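Local atomic coordinates of DNA mismatch repair protein MutL (Aquifex aeolicus, PDB entry 6LZI), a protein that binds ADP and probably hydrolyses ATP through a Bergerat-fold ATPase domain, as an endonuclease of DNA mismatch repair. Residues A[17-22]-A[45-50]; A[23-28]-A[168-173]; A[141-144]-A[148-151]; A[152-155]-A[161-164]; A[179-182]-A[187-190]. All coordinates share one frame; numbering follows the deposited sequence.

Contact 1. Residues A[17-22]-A[45-50]; sequences VDVVKE and RLIRVK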
# COMPACT_ATOMS: atom_id res chain seq x y z
N VAL A 17 -6.57 6.05 5.19
CA VAL A 17 -5.51 5.07 4.97
C VAL A 17 -6.10 3.66 4.86
O VAL A 17 -5.59 2.82 4.11
CB VAL A 17 -4.46 5.18 6.09
CG1 VAL A 17 -4.95 4.59 7.36
CG2 VAL A 17 -3.09 4.51 5.64
N ASP A 18 -7.20 3.40 5.55
CA ASP A 18 -7.76 2.05 5.52
C ASP A 18 -8.32 1.76 4.14
O ASP A 18 -8.31 0.61 3.68
CB ASP A 18 -8.87 1.88 6.54
CG ASP A 18 -8.38 2.05 7.96
OD1 ASP A 18 -7.26 1.58 8.28
OD2 ASP A 18 -9.11 2.69 8.76
N VAL A 19 -8.93 2.79 3.54
CA VAL A 19 -9.40 2.69 2.17
C VAL A 19 -8.25 2.40 1.21
O VAL A 19 -8.35 1.52 0.34
CB VAL A 19 -10.13 3.95 1.77
CG1 VAL A 19 -10.55 3.79 0.28
CG2 VAL A 19 -11.34 4.16 2.66
N VAL A 20 -7.18 3.19 1.29
CA VAL A 20 -6.04 3.01 0.39
C VAL A 20 -5.51 1.60 0.53
O VAL A 20 -5.24 0.93 -0.45
CB VAL A 20 -4.94 4.00 0.74
CG1 VAL A 20 -3.69 3.81 -0.12
CG2 VAL A 20 -5.47 5.41 0.54
N LYS A 21 -5.50 1.10 1.77
CA LYS A 21 -4.94 -0.22 2.00
C LYS A 21 -5.74 -1.26 1.23
O LYS A 21 -5.18 -2.15 0.51
CB LYS A 21 -4.97 -0.53 3.51
CG LYS A 21 -4.45 -1.92 3.85
CD LYS A 21 -5.61 -2.92 3.95
CE LYS A 21 -5.18 -4.18 4.64
NZ LYS A 21 -6.29 -5.15 4.53
N GLU A 22 -7.06 -1.22 1.41
CA GLU A 22 -7.92 -2.21 0.78
C GLU A 22 -7.83 -2.09 -0.70
O GLU A 22 -7.75 -3.12 -1.38
CB GLU A 22 -9.36 -2.10 1.21
CG GLU A 22 -9.51 -2.26 2.71
CD GLU A 22 -9.21 -3.68 3.19
OE1 GLU A 22 -8.88 -3.89 4.39
OE2 GLU A 22 -9.26 -4.61 2.37
N ARG A 45 -11.33 14.00 0.95
CA ARG A 45 -12.12 14.43 -0.17
C ARG A 45 -12.10 13.47 -1.36
O ARG A 45 -13.15 13.26 -1.97
CB ARG A 45 -11.69 15.86 -0.59
CG ARG A 45 -12.33 16.32 -1.82
CD ARG A 45 -12.23 17.83 -1.99
NE ARG A 45 -13.03 18.23 -3.14
CZ ARG A 45 -14.36 18.34 -3.12
NH1 ARG A 45 -15.05 18.11 -1.99
NH2 ARG A 45 -15.00 18.67 -4.22
N LEU A 46 -10.95 12.93 -1.72
CA LEU A 46 -10.86 11.92 -2.76
C LEU A 46 -9.71 10.99 -2.44
O LEU A 46 -8.59 11.43 -2.17
CB LEU A 46 -10.63 12.56 -4.14
CG LEU A 46 -10.34 11.51 -5.22
CD1 LEU A 46 -11.50 10.70 -5.69
CD2 LEU A 46 -9.56 12.28 -6.33
N ILE A 47 -9.99 9.70 -2.61
CA ILE A 47 -9.00 8.66 -2.72
C ILE A 47 -9.25 7.98 -4.05
O ILE A 47 -10.38 7.50 -4.30
CB ILE A 47 -9.22 7.62 -1.57
CG1 ILE A 47 -8.96 8.28 -0.20
CG2 ILE A 47 -8.28 6.45 -1.67
CD1 ILE A 47 -9.83 7.68 0.88
N ARG A 48 -8.20 7.91 -4.89
CA ARG A 48 -8.27 7.26 -6.20
C ARG A 48 -7.11 6.28 -6.31
O ARG A 48 -5.97 6.62 -5.95
CB ARG A 48 -8.17 8.29 -7.34
CG ARG A 48 -8.28 7.59 -8.64
CD ARG A 48 -8.33 8.56 -9.82
NE ARG A 48 -7.13 9.40 -9.83
CZ ARG A 48 -5.99 9.06 -10.39
NH1 ARG A 48 -5.84 7.87 -11.00
NH2 ARG A 48 -4.98 9.92 -10.33
N VAL A 49 -7.42 5.04 -6.73
CA VAL A 49 -6.39 4.03 -6.96
C VAL A 49 -6.62 3.42 -8.32
O VAL A 49 -7.68 2.86 -8.58
CB VAL A 49 -6.41 2.95 -5.86
CG1 VAL A 49 -5.34 1.83 -6.09
CG2 VAL A 49 -6.14 3.55 -4.51
N LYS A 50 -5.60 3.49 -9.13
CA LYS A 50 -5.61 3.06 -10.50
C LYS A 50 -4.57 1.97 -10.59
O LYS A 50 -3.45 2.13 -10.08
CB LYS A 50 -5.22 4.18 -11.40
CG LYS A 50 -5.32 3.79 -12.93
CD LYS A 50 -4.88 5.06 -13.62
CE LYS A 50 -4.98 4.94 -15.15
NZ LYS A 50 -3.86 4.06 -15.52
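Ile47 makes all the close contacts between 45-50 and 17-22, reaching two neighbouring helix residues with its two ends. Its branch methyl CG2 lies 3.7 Å from Val20 CG2. The other end of the fork, CD1, comes to 3.8 Å from Val19 CB, and Val19 CG1 fits between them, 4.0 Å from both Ile47 CG2 and Ile47 CD1. The split follows from the first torsion: CG2 stands opposite the backbone N while CG1 stands opposite the carbonyl carbon (chi1 -65°), and the outer bond is turned clear of a fully staggered position (chi2 148°), which swings CD1 onto Val19. No hydrogen bond crosses here. Val20 goes on to Leu166 and Ile167 of helix 156-173, whereas Val19 also packs on Val139 and Leu142, so helix 16-29 lies on the sheet with helix 156-173 beside it. From the same face of the strand, Val49 packs farther along helix 16-29, on Leu23, Val24 and Ser27. The other face carries the charged Arg48, which forms salt bridges with Glu36, Glu38 and Glu136. This is a worked case of the layered alpha/beta design of the Bergerat fold. With only methyl and methine carbons meeting, the contact rests on apolar packing and shape, with no polar bond to fix its direction, and the strand's charges are kept on the side turned away from the helix.

Contact 2. Residues A[23-28]-A[168-173]; sequences LVENSL and KEYALT. With MG (magnesium ion), chain B; ADP (adenosine-5'-diphosphate), chain H.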
# COMPACT_ATOMS: atom_id res chain seq x y z
N LEU A 23 -7.78 -0.85 -1.23
CA LEU A 23 -7.71 -0.77 -2.69
C LEU A 23 -6.38 -1.29 -3.24
O LEU A 23 -6.35 -2.02 -4.22
CB LEU A 23 -7.98 0.67 -3.18
CG LEU A 23 -9.41 1.04 -2.74
CD1 LEU A 23 -9.62 2.57 -3.17
CD2 LEU A 23 -10.55 0.20 -3.20
N VAL A 24 -5.25 -0.90 -2.62
CA VAL A 24 -3.97 -1.31 -3.18
C VAL A 24 -3.81 -2.81 -3.00
O VAL A 24 -3.28 -3.50 -3.86
CB VAL A 24 -2.85 -0.53 -2.46
CG1 VAL A 24 -1.51 -1.11 -2.74
CG2 VAL A 24 -2.93 1.02 -2.85
N GLU A 25 -4.33 -3.34 -1.90
CA GLU A 25 -4.32 -4.80 -1.76
C GLU A 25 -5.04 -5.46 -2.93
O GLU A 25 -4.53 -6.45 -3.48
CB GLU A 25 -4.92 -5.23 -0.41
CG GLU A 25 -5.05 -6.75 -0.24
CD GLU A 25 -5.54 -7.14 1.15
OE1 GLU A 25 -6.61 -7.81 1.33
OE2 GLU A 25 -4.80 -6.81 2.09
N ASN A 26 -6.18 -4.88 -3.37
CA ASN A 26 -6.96 -5.45 -4.46
C ASN A 26 -6.19 -5.33 -5.77
O ASN A 26 -6.18 -6.28 -6.58
CB ASN A 26 -8.31 -4.73 -4.56
CG ASN A 26 -9.27 -5.21 -3.50
OD1 ASN A 26 -9.02 -6.25 -2.90
ND2 ASN A 26 -10.34 -4.51 -3.27
N SER A 27 -5.47 -4.24 -5.93
CA SER A 27 -4.67 -4.10 -7.16
C SER A 27 -3.61 -5.17 -7.24
O SER A 27 -3.34 -5.71 -8.31
CB SER A 27 -3.98 -2.78 -7.20
OG SER A 27 -5.03 -1.78 -7.22
N LEU A 28 -2.90 -5.35 -6.12
CA LEU A 28 -1.81 -6.36 -6.12
C LEU A 28 -2.38 -7.78 -6.24
O LEU A 28 -1.74 -8.66 -6.85
CB LEU A 28 -1.03 -6.26 -4.82
CG LEU A 28 -0.35 -4.90 -4.64
CD1 LEU A 28 0.30 -4.78 -3.27
CD2 LEU A 28 0.78 -4.75 -5.69
N LYS A 168 4.76 3.33 1.15
CA LYS A 168 6.14 2.89 1.32
C LYS A 168 6.19 1.44 1.74
O LYS A 168 7.03 0.67 1.25
CB LYS A 168 6.88 3.78 2.33
CG LYS A 168 7.15 5.16 1.76
CD LYS A 168 7.80 6.07 2.82
CE LYS A 168 8.00 7.48 2.15
NZ LYS A 168 8.92 8.33 2.95
N GLU A 169 5.28 1.05 2.63
CA GLU A 169 5.28 -0.32 3.15
C GLU A 169 4.96 -1.33 2.07
O GLU A 169 5.61 -2.38 1.97
CB GLU A 169 4.29 -0.37 4.28
CG GLU A 169 3.92 -1.70 4.87
CD GLU A 169 3.01 -1.45 6.07
OE1 GLU A 169 1.78 -1.65 5.92
OE2 GLU A 169 3.53 -1.02 7.13
N TYR A 170 3.97 -1.04 1.24
CA TYR A 170 3.71 -1.88 0.07
C TYR A 170 4.87 -1.82 -0.94
O TYR A 170 5.21 -2.82 -1.60
CB TYR A 170 2.46 -1.37 -0.64
CG TYR A 170 1.18 -1.80 -0.01
CD1 TYR A 170 0.81 -3.09 -0.05
CD2 TYR A 170 0.29 -0.88 0.53
CE1 TYR A 170 -0.37 -3.51 0.47
CE2 TYR A 170 -0.94 -1.29 1.07
CZ TYR A 170 -1.23 -2.63 1.03
OH TYR A 170 -2.44 -3.13 1.49
N ALA A 171 5.46 -0.66 -1.11
CA ALA A 171 6.57 -0.66 -2.06
C ALA A 171 7.75 -1.50 -1.56
O ALA A 171 8.48 -2.09 -2.38
CB ALA A 171 7.13 0.72 -2.35
N LEU A 172 7.94 -1.53 -0.24
CA LEU A 172 9.06 -2.32 0.26
C LEU A 172 8.91 -3.83 0.08
O LEU A 172 9.94 -4.53 0.10
CB LEU A 172 9.31 -1.98 1.72
CG LEU A 172 9.99 -0.59 1.93
CD1 LEU A 172 9.84 -0.06 3.40
CD2 LEU A 172 11.45 -0.51 1.52
N THR A 173 7.69 -4.36 -0.09
CA THR A 173 7.53 -5.79 -0.32
C THR A 173 7.13 -6.12 -1.73
O THR A 173 6.83 -7.26 -2.03
CB THR A 173 6.49 -6.37 0.63
OG1 THR A 173 5.29 -5.58 0.60
CG2 THR A 173 7.08 -6.30 2.01
MG MG B . -9.87 -7.02 -1.23
PB ADP H . -11.72 -9.48 -1.45
O1B ADP H . -10.59 -8.75 -2.11
O2B ADP H . -12.21 -10.69 -2.29
O3B ADP H . -11.37 -9.91 -0.04
PA ADP H . -13.00 -6.98 -2.02
O1A ADP H . -14.32 -6.39 -1.60
O2A ADP H . -11.80 -6.17 -1.66
O3A ADP H . -12.97 -8.49 -1.34
O5' ADP H . -12.93 -7.09 -3.63
C5' ADP H . -13.94 -7.98 -4.10
C4' ADP H . -13.51 -8.61 -5.43
O4' ADP H . -13.47 -7.62 -6.42
C3' ADP H . -12.15 -9.27 -5.46
O3' ADP H . -12.27 -10.67 -5.09
C2' ADP H . -11.77 -9.17 -6.93
O2' ADP H . -12.48 -10.29 -7.55
C1' ADP H . -12.47 -7.91 -7.37
N9 ADP H . -11.59 -6.75 -7.39
C8 ADP H . -11.55 -5.71 -6.51
N7 ADP H . -10.61 -4.80 -6.86
C5 ADP H . -10.03 -5.32 -7.98
C6 ADP H . -8.95 -4.84 -8.85
N6 ADP H . -8.30 -3.68 -8.55
N1 ADP H . -8.61 -5.62 -9.91
C2 ADP H . -9.28 -6.82 -10.14
N3 ADP H . -10.29 -7.30 -9.40
C4 ADP H . -10.68 -6.55 -8.33
O HOH W 1 -2.27 -6.14 1.80
O HOH W 2 -8.09 -7.96 -0.87
O HOH W 3 -9.33 -5.08 -0.32
O HOH W 4 -10.67 -7.62 0.72
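Tyr170 OH has two polar partners: it lies 3.1 Å from Lys21 O, a probable hydrogen bond to the helix backbone, and is hydrogen-bonded to water 1 at 3.0 Å. That water donates to Glu25 OE2 (2.6 Å), tying the phenol to the carboxylate, while Glu25 CB lies beside the hydroxyl. Below the hydroxyl the contact turns apolar. Val24 CG1 stands over the centre of the Tyr170 ring, 3.7 Å from its centroid and 10° off the normal, a clear CH-pi contact, and Leu28 CD1 approaches Tyr170 CD1 obliquely at 3.7 Å. The ring bridges helices whose axes are 11.8 Å apart and nearly parallel, at 20°. A phenylalanine in place of Tyr170 would lack the hydroxyl and would probably leave Lys21 O and water 1 without this partner, cutting the link to Glu25. The other oxygen of the same carboxylate, Glu25 OE1, accepts from water 2 (2.7 Å), a ligand of the magnesium ion. Asn26 OD1 binds the metal directly at 2.0 Å, and Asn26 ND2 donates to ADP O2A; two ADP phosphate oxygens and waters 3 and 4 complete six ligands. A helix whose asparagine holds magnesium and nucleotide phosphates together is the signature of the Bergerat ATP-binding site.

Contact 3. Residues A[141-144]-A[148-151]; sequences DLFF and VRRK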
# COMPACT_ATOMS: atom_id res chain seq x y z
N ASP A 141 -15.64 11.93 -0.47
CA ASP A 141 -16.41 12.43 0.66
C ASP A 141 -16.62 11.35 1.72
O ASP A 141 -17.76 11.06 2.13
CB ASP A 141 -17.74 12.96 0.18
CG ASP A 141 -17.58 14.23 -0.62
OD1 ASP A 141 -16.44 14.76 -0.68
OD2 ASP A 141 -18.60 14.70 -1.17
N LEU A 142 -15.50 10.78 2.15
CA LEU A 142 -15.55 9.60 3.01
C LEU A 142 -16.28 10.01 4.26
O LEU A 142 -16.06 11.13 4.78
CB LEU A 142 -14.13 9.11 3.29
CG LEU A 142 -13.92 7.89 4.21
CD1 LEU A 142 -14.56 6.69 3.49
CD2 LEU A 142 -12.44 7.66 4.54
N PHE A 143 -17.19 9.13 4.73
CA PHE A 143 -18.08 9.35 5.92
C PHE A 143 -18.98 10.59 5.78
O PHE A 143 -19.38 11.20 6.79
CB PHE A 143 -17.26 9.43 7.21
CG PHE A 143 -16.34 8.25 7.42
CD1 PHE A 143 -16.89 6.95 7.46
CD2 PHE A 143 -14.98 8.45 7.61
CE1 PHE A 143 -16.05 5.85 7.67
CE2 PHE A 143 -14.12 7.33 7.82
CZ PHE A 143 -14.72 6.03 7.83
N PHE A 144 -19.34 11.00 4.55
CA PHE A 144 -20.29 12.13 4.43
C PHE A 144 -21.63 11.84 5.11
O PHE A 144 -22.32 12.77 5.60
CB PHE A 144 -20.51 12.44 2.96
CG PHE A 144 -21.46 11.52 2.30
CD1 PHE A 144 -21.00 10.33 1.79
CD2 PHE A 144 -22.80 11.86 2.10
CE1 PHE A 144 -21.85 9.45 1.15
CE2 PHE A 144 -23.66 11.00 1.45
CZ PHE A 144 -23.19 9.78 0.95
N VAL A 148 -20.36 12.87 12.46
CA VAL A 148 -19.48 12.85 13.63
C VAL A 148 -18.17 12.13 13.31
O VAL A 148 -17.07 12.61 13.61
CB VAL A 148 -20.22 12.22 14.82
CG1 VAL A 148 -19.25 11.96 15.99
CG2 VAL A 148 -21.38 13.10 15.27
N ARG A 149 -18.26 10.93 12.73
CA ARG A 149 -17.04 10.23 12.35
C ARG A 149 -16.18 11.08 11.42
O ARG A 149 -14.96 11.10 11.55
CB ARG A 149 -17.36 8.90 11.66
CG ARG A 149 -16.07 8.23 11.18
CD ARG A 149 -16.22 6.76 11.04
NE ARG A 149 -16.42 6.18 12.36
CZ ARG A 149 -16.29 4.89 12.60
NH1 ARG A 149 -15.97 4.08 11.61
NH2 ARG A 149 -16.53 4.44 13.82
N ARG A 150 -16.82 11.86 10.52
CA ARG A 150 -16.06 12.69 9.59
C ARG A 150 -15.38 13.83 10.33
O ARG A 150 -14.20 14.11 10.11
CB ARG A 150 -17.01 13.25 8.51
CG ARG A 150 -16.31 13.99 7.36
CD ARG A 150 -17.31 14.17 6.19
NE ARG A 150 -16.82 15.01 5.08
CZ ARG A 150 -15.96 14.65 4.11
NH1 ARG A 150 -15.38 13.43 4.06
NH2 ARG A 150 -15.66 15.56 3.18
N LYS A 151 -16.10 14.46 11.26
CA LYS A 151 -15.49 15.59 11.96
C LYS A 151 -14.39 15.13 12.90
O LYS A 151 -13.47 15.91 13.17
CB LYS A 151 -16.56 16.40 12.69
CG LYS A 151 -16.24 17.90 12.71
CD LYS A 151 -17.45 18.75 12.27
CE LYS A 151 -17.06 20.17 11.83
NZ LYS A 151 -16.92 20.26 10.36
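Arg150 reaches from its helix along the turn 141-144, most of its chain following the turn's backbone. Arg150 CB lies 3.6 Å from Phe143 O and beside Phe143 CB. With CG opposite the backbone N (chi1 -172°) the chain runs extended as far as NE, passing over the carbonyls: Arg150 CG is 3.9 Å, Arg150 CD 3.6 Å and Arg150 NE 4.0 Å from Leu142 O, with CD also close to Phe143 O. At the tip, Arg150 NH1 donates to Leu142 O in a bent hydrogen bond (135° at the hydrogen) modelled at 2.5 Å, shorter than is usual, its exact length doubtful; the acceptor lies near the guanidinium edge but tilted from its plane. NH1 is shared with Lys44 O. Asp141 CB covers a face of the guanidinium; Asp141 OD1, 4.0 Å from Arg150 NH2, is well out of its plane and contributes only an attraction of charges. Alongside, Phe143 is sandwiched. Arg149 CD sits over the centre of the Phe143 ring, 3.5 Å from the centroid, as a CH-pi contact, and Leu142 CG covers the opposite face toward the rim. Phe144 N closes the turn on Asp141 O (2.9 Å), with phi of Phe143 positive at 58°. Residues 141-144 form a type II beta turn, linking strand 134-140 to helix 147-151, with an arginine from that helix bonded to the turn's second carbonyl.

Contact 4. Residues A[152-155]-A[161-164]; sequences FLKK and RKVL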
# COMPACT_ATOMS: atom_id res chain seq x y z
N PHE A 152 -14.39 13.87 13.31
CA PHE A 152 -13.31 13.39 14.17
C PHE A 152 -12.12 12.87 13.39
O PHE A 152 -11.15 12.42 14.01
CB PHE A 152 -13.81 12.29 15.13
CG PHE A 152 -14.42 12.80 16.41
CD1 PHE A 152 -13.64 13.48 17.34
CD2 PHE A 152 -15.75 12.56 16.72
CE1 PHE A 152 -14.18 13.93 18.52
CE2 PHE A 152 -16.29 13.01 17.90
CZ PHE A 152 -15.50 13.69 18.81
N LEU A 153 -12.14 12.92 12.05
CA LEU A 153 -10.95 12.51 11.33
C LEU A 153 -9.81 13.46 11.65
O LEU A 153 -10.01 14.63 12.00
CB LEU A 153 -11.17 12.49 9.82
CG LEU A 153 -12.09 11.41 9.24
CD1 LEU A 153 -12.43 11.74 7.78
CD2 LEU A 153 -11.36 10.09 9.28
N LYS A 154 -8.59 12.96 11.49
CA LYS A 154 -7.44 13.75 11.86
C LYS A 154 -7.19 14.78 10.76
O LYS A 154 -7.76 14.69 9.65
CB LYS A 154 -6.24 12.82 12.13
CG LYS A 154 -6.30 12.21 13.55
CD LYS A 154 -5.99 10.73 13.61
CE LYS A 154 -4.73 10.35 12.83
NZ LYS A 154 -4.40 8.87 12.89
N LYS A 155 -6.42 15.82 11.11
CA LYS A 155 -6.05 16.84 10.13
C LYS A 155 -5.50 16.20 8.87
O LYS A 155 -4.93 15.11 8.91
CB LYS A 155 -5.01 17.78 10.70
CG LYS A 155 -5.58 18.83 11.57
CD LYS A 155 -4.43 19.57 12.24
CE LYS A 155 -4.88 20.77 13.04
NZ LYS A 155 -3.67 21.43 13.60
N ARG A 161 0.34 11.64 5.88
CA ARG A 161 1.55 10.91 6.22
C ARG A 161 1.25 9.42 6.42
O ARG A 161 2.07 8.57 6.05
CB ARG A 161 2.20 11.56 7.46
CG ARG A 161 2.85 12.96 7.23
CD ARG A 161 3.43 13.58 8.53
NE ARG A 161 3.22 12.71 9.70
CZ ARG A 161 2.35 12.94 10.68
NH1 ARG A 161 1.61 14.04 10.66
NH2 ARG A 161 2.22 12.08 11.68
N LYS A 162 0.04 9.09 6.91
CA LYS A 162 -0.29 7.69 7.10
C LYS A 162 -0.39 6.97 5.77
O LYS A 162 0.09 5.86 5.64
CB LYS A 162 -1.59 7.52 7.89
CG LYS A 162 -1.51 8.01 9.32
CD LYS A 162 -2.88 8.47 9.82
CE LYS A 162 -3.88 7.33 9.99
NZ LYS A 162 -5.26 7.79 10.53
N VAL A 163 -0.92 7.66 4.75
CA VAL A 163 -1.03 7.09 3.41
C VAL A 163 0.35 7.00 2.78
O VAL A 163 0.69 5.99 2.15
CB VAL A 163 -1.98 7.94 2.53
CG1 VAL A 163 -1.83 7.53 1.04
CG2 VAL A 163 -3.38 7.74 2.96
N LEU A 164 1.20 7.99 3.03
CA LEU A 164 2.58 7.94 2.53
C LEU A 164 3.34 6.75 3.11
O LEU A 164 3.97 5.98 2.34
CB LEU A 164 3.32 9.23 2.84
CG LEU A 164 4.78 9.27 2.32
CD1 LEU A 164 4.85 8.98 0.87
CD2 LEU A 164 5.36 10.68 2.61
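Lys154 and Lys162 account for all the surface that this contact covers, and they do so with their charged ends. The two side chains cross at about a right angle, and NZ of Lys154 is modelled only 2.7 Å from NZ of Lys162. Both atoms are donors, so the pair is no hydrogen bond; so close an approach of two like charges is doubtful in detail, and if real it would probably lower the tendency of one amine to hold its proton. Short of the amines, Lys154 CE lies 4.0 Å from Lys162 CD. Kinks bring the ends together, for Lys154 is bent at its second and third torsions and Lys162 at its third (chi3 69°). Glu159, three residues earlier on the same helix, probably offsets part of the repulsion, its OE2 forming a salt bridge with Lys162 NZ; Ser15 OG adds a weak hydrogen bond. An alanine at Lys162 would remove that ammonium group and would probably leave the Glu159 carboxylate without its salt-bridge mate. Nearby, Leu153 packs on Pro16 and Lys162 on Val17, tying loop and helix to the start of helix 16-29. The setting is a surface loop entering helix 156-173, Lys155 at the N-cap position, with a Glu159-Lys162 salt bridge spaced i to i+3 near the start of the helix.

Contact 5. Residues A[179-182]-A[187-190]; sequences FTLF and ETLK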
# COMPACT_ATOMS: atom_id res chain seq x y z
N PHE A 179 4.96 2.13 -8.06
CA PHE A 179 4.01 2.85 -7.25
C PHE A 179 4.17 4.34 -7.47
O PHE A 179 5.29 4.86 -7.45
CB PHE A 179 4.22 2.57 -5.73
CG PHE A 179 3.89 1.20 -5.35
CD1 PHE A 179 2.61 0.86 -4.95
CD2 PHE A 179 4.89 0.20 -5.34
CE1 PHE A 179 2.29 -0.42 -4.60
CE2 PHE A 179 4.57 -1.09 -5.04
CZ PHE A 179 3.29 -1.38 -4.68
N THR A 180 3.06 5.03 -7.59
CA THR A 180 3.07 6.47 -7.61
C THR A 180 2.03 6.94 -6.60
O THR A 180 0.96 6.34 -6.48
CB THR A 180 2.72 6.99 -9.00
OG1 THR A 180 3.67 6.43 -9.94
CG2 THR A 180 2.89 8.46 -9.03
N LEU A 181 2.35 8.05 -5.90
CA LEU A 181 1.38 8.73 -5.03
C LEU A 181 1.38 10.21 -5.37
O LEU A 181 2.43 10.83 -5.33
CB LEU A 181 1.75 8.57 -3.55
CG LEU A 181 0.91 9.36 -2.53
CD1 LEU A 181 -0.58 8.90 -2.45
CD2 LEU A 181 1.58 9.20 -1.14
N PHE A 182 0.20 10.76 -5.70
CA PHE A 182 -0.06 12.18 -5.79
C PHE A 182 -0.87 12.59 -4.56
O PHE A 182 -1.89 11.98 -4.27
CB PHE A 182 -0.88 12.52 -7.04
CG PHE A 182 -0.24 12.15 -8.33
CD1 PHE A 182 0.61 13.02 -8.96
CD2 PHE A 182 -0.45 10.88 -8.90
CE1 PHE A 182 1.23 12.66 -10.15
CE2 PHE A 182 0.16 10.53 -10.10
CZ PHE A 182 1.01 11.40 -10.71
N GLU A 187 3.15 15.17 -7.14
CA GLU A 187 3.62 13.79 -7.21
C GLU A 187 4.54 13.57 -6.03
O GLU A 187 5.72 13.95 -6.08
CB GLU A 187 4.33 13.55 -8.54
CG GLU A 187 4.35 12.08 -9.02
CD GLU A 187 5.22 11.85 -10.28
OE1 GLU A 187 4.81 11.09 -11.19
OE2 GLU A 187 6.35 12.40 -10.34
N THR A 188 4.03 13.02 -4.91
CA THR A 188 4.90 12.95 -3.75
C THR A 188 5.71 11.64 -3.64
O THR A 188 6.66 11.60 -2.86
CB THR A 188 4.16 13.19 -2.46
OG1 THR A 188 3.41 12.05 -2.09
CG2 THR A 188 3.27 14.48 -2.60
N LEU A 189 5.40 10.62 -4.44
CA LEU A 189 6.19 9.39 -4.33
C LEU A 189 6.17 8.76 -5.72
O LEU A 189 5.12 8.73 -6.36
CB LEU A 189 5.63 8.45 -3.25
CG LEU A 189 6.07 7.02 -2.88
CD1 LEU A 189 5.64 6.01 -3.93
CD2 LEU A 189 7.56 6.93 -2.63
N LYS A 190 7.34 8.35 -6.22
CA LYS A 190 7.39 7.68 -7.52
C LYS A 190 8.46 6.63 -7.37
O LYS A 190 9.63 6.98 -7.16
CB LYS A 190 7.79 8.58 -8.69
CG LYS A 190 7.00 9.78 -8.86
CD LYS A 190 7.29 10.88 -7.82
CE LYS A 190 8.74 11.30 -7.70
NZ LYS A 190 8.97 11.76 -6.30
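Leu181 O takes two backbone donors from the opposite strand, Thr188 and Leu189. The bond from Leu189 N, 3.1 Å long, lies in the carbonyl plane on a lone pair, whereas that from Thr188 N to Leu181 O, though 2.7 Å, is bent to 128° and weak. This double acceptance marks a classic beta bulge: Thr188 and Leu189 both face Leu181, and the register slips by one before Phe182 pairs with Glu187. In return Leu181 N donates to Leu189 O, a nearly straight bond (2.9 Å, 166°), and Thr180 CA adds a CA-H contact to Leu189 O at 3.3 Å. Phe179 O receives a similar contact from Lys190 CA. The side-chain hydroxyl Thr188 OG1 has a weak bond to Ser183 OG and lies 3.5 Å from Leu181 CD2. On the face of Leu181 and Leu189, their CB atoms meet at 3.9 Å beneath helix 156-173. The face of Thr180 is more polar; there the Glu187 chain runs out along the Phe182 ring, Glu187 CG 3.4 Å from Phe182 CE1. Thr180 and Phe182 bond to strand 34-40 along the other edge of their strand. The backbone bonds therefore hold the hairpin as the sheet's last two strands, while at the bulge one carbonyl serves two N-H groups, one of them only weakly.

Contact 1 is fully buried and purely apolar; contact 2 is partly buried and mixes a CH-pi contact with water bridges that lead to the nucleotide; contact 4 lies on the surface, where only charged ends meet. Contacts 1 and 2 share helix 16-29 and touch through Val49 and through Lys21 O with Tyr170 OH, while contacts 2 and 4 draw on different turns of helix 156-173. Contact 5 supplies one edge of the sheet that contains the strand of contact 1, and its Leu181 packs on Val163 and Leu164 from contact 4. Contact 3, farther from the chain's centre, combines an arginine bonded to a turn with CH-pi packing on Phe143, and reaches contact 1 through Leu142 on Val19.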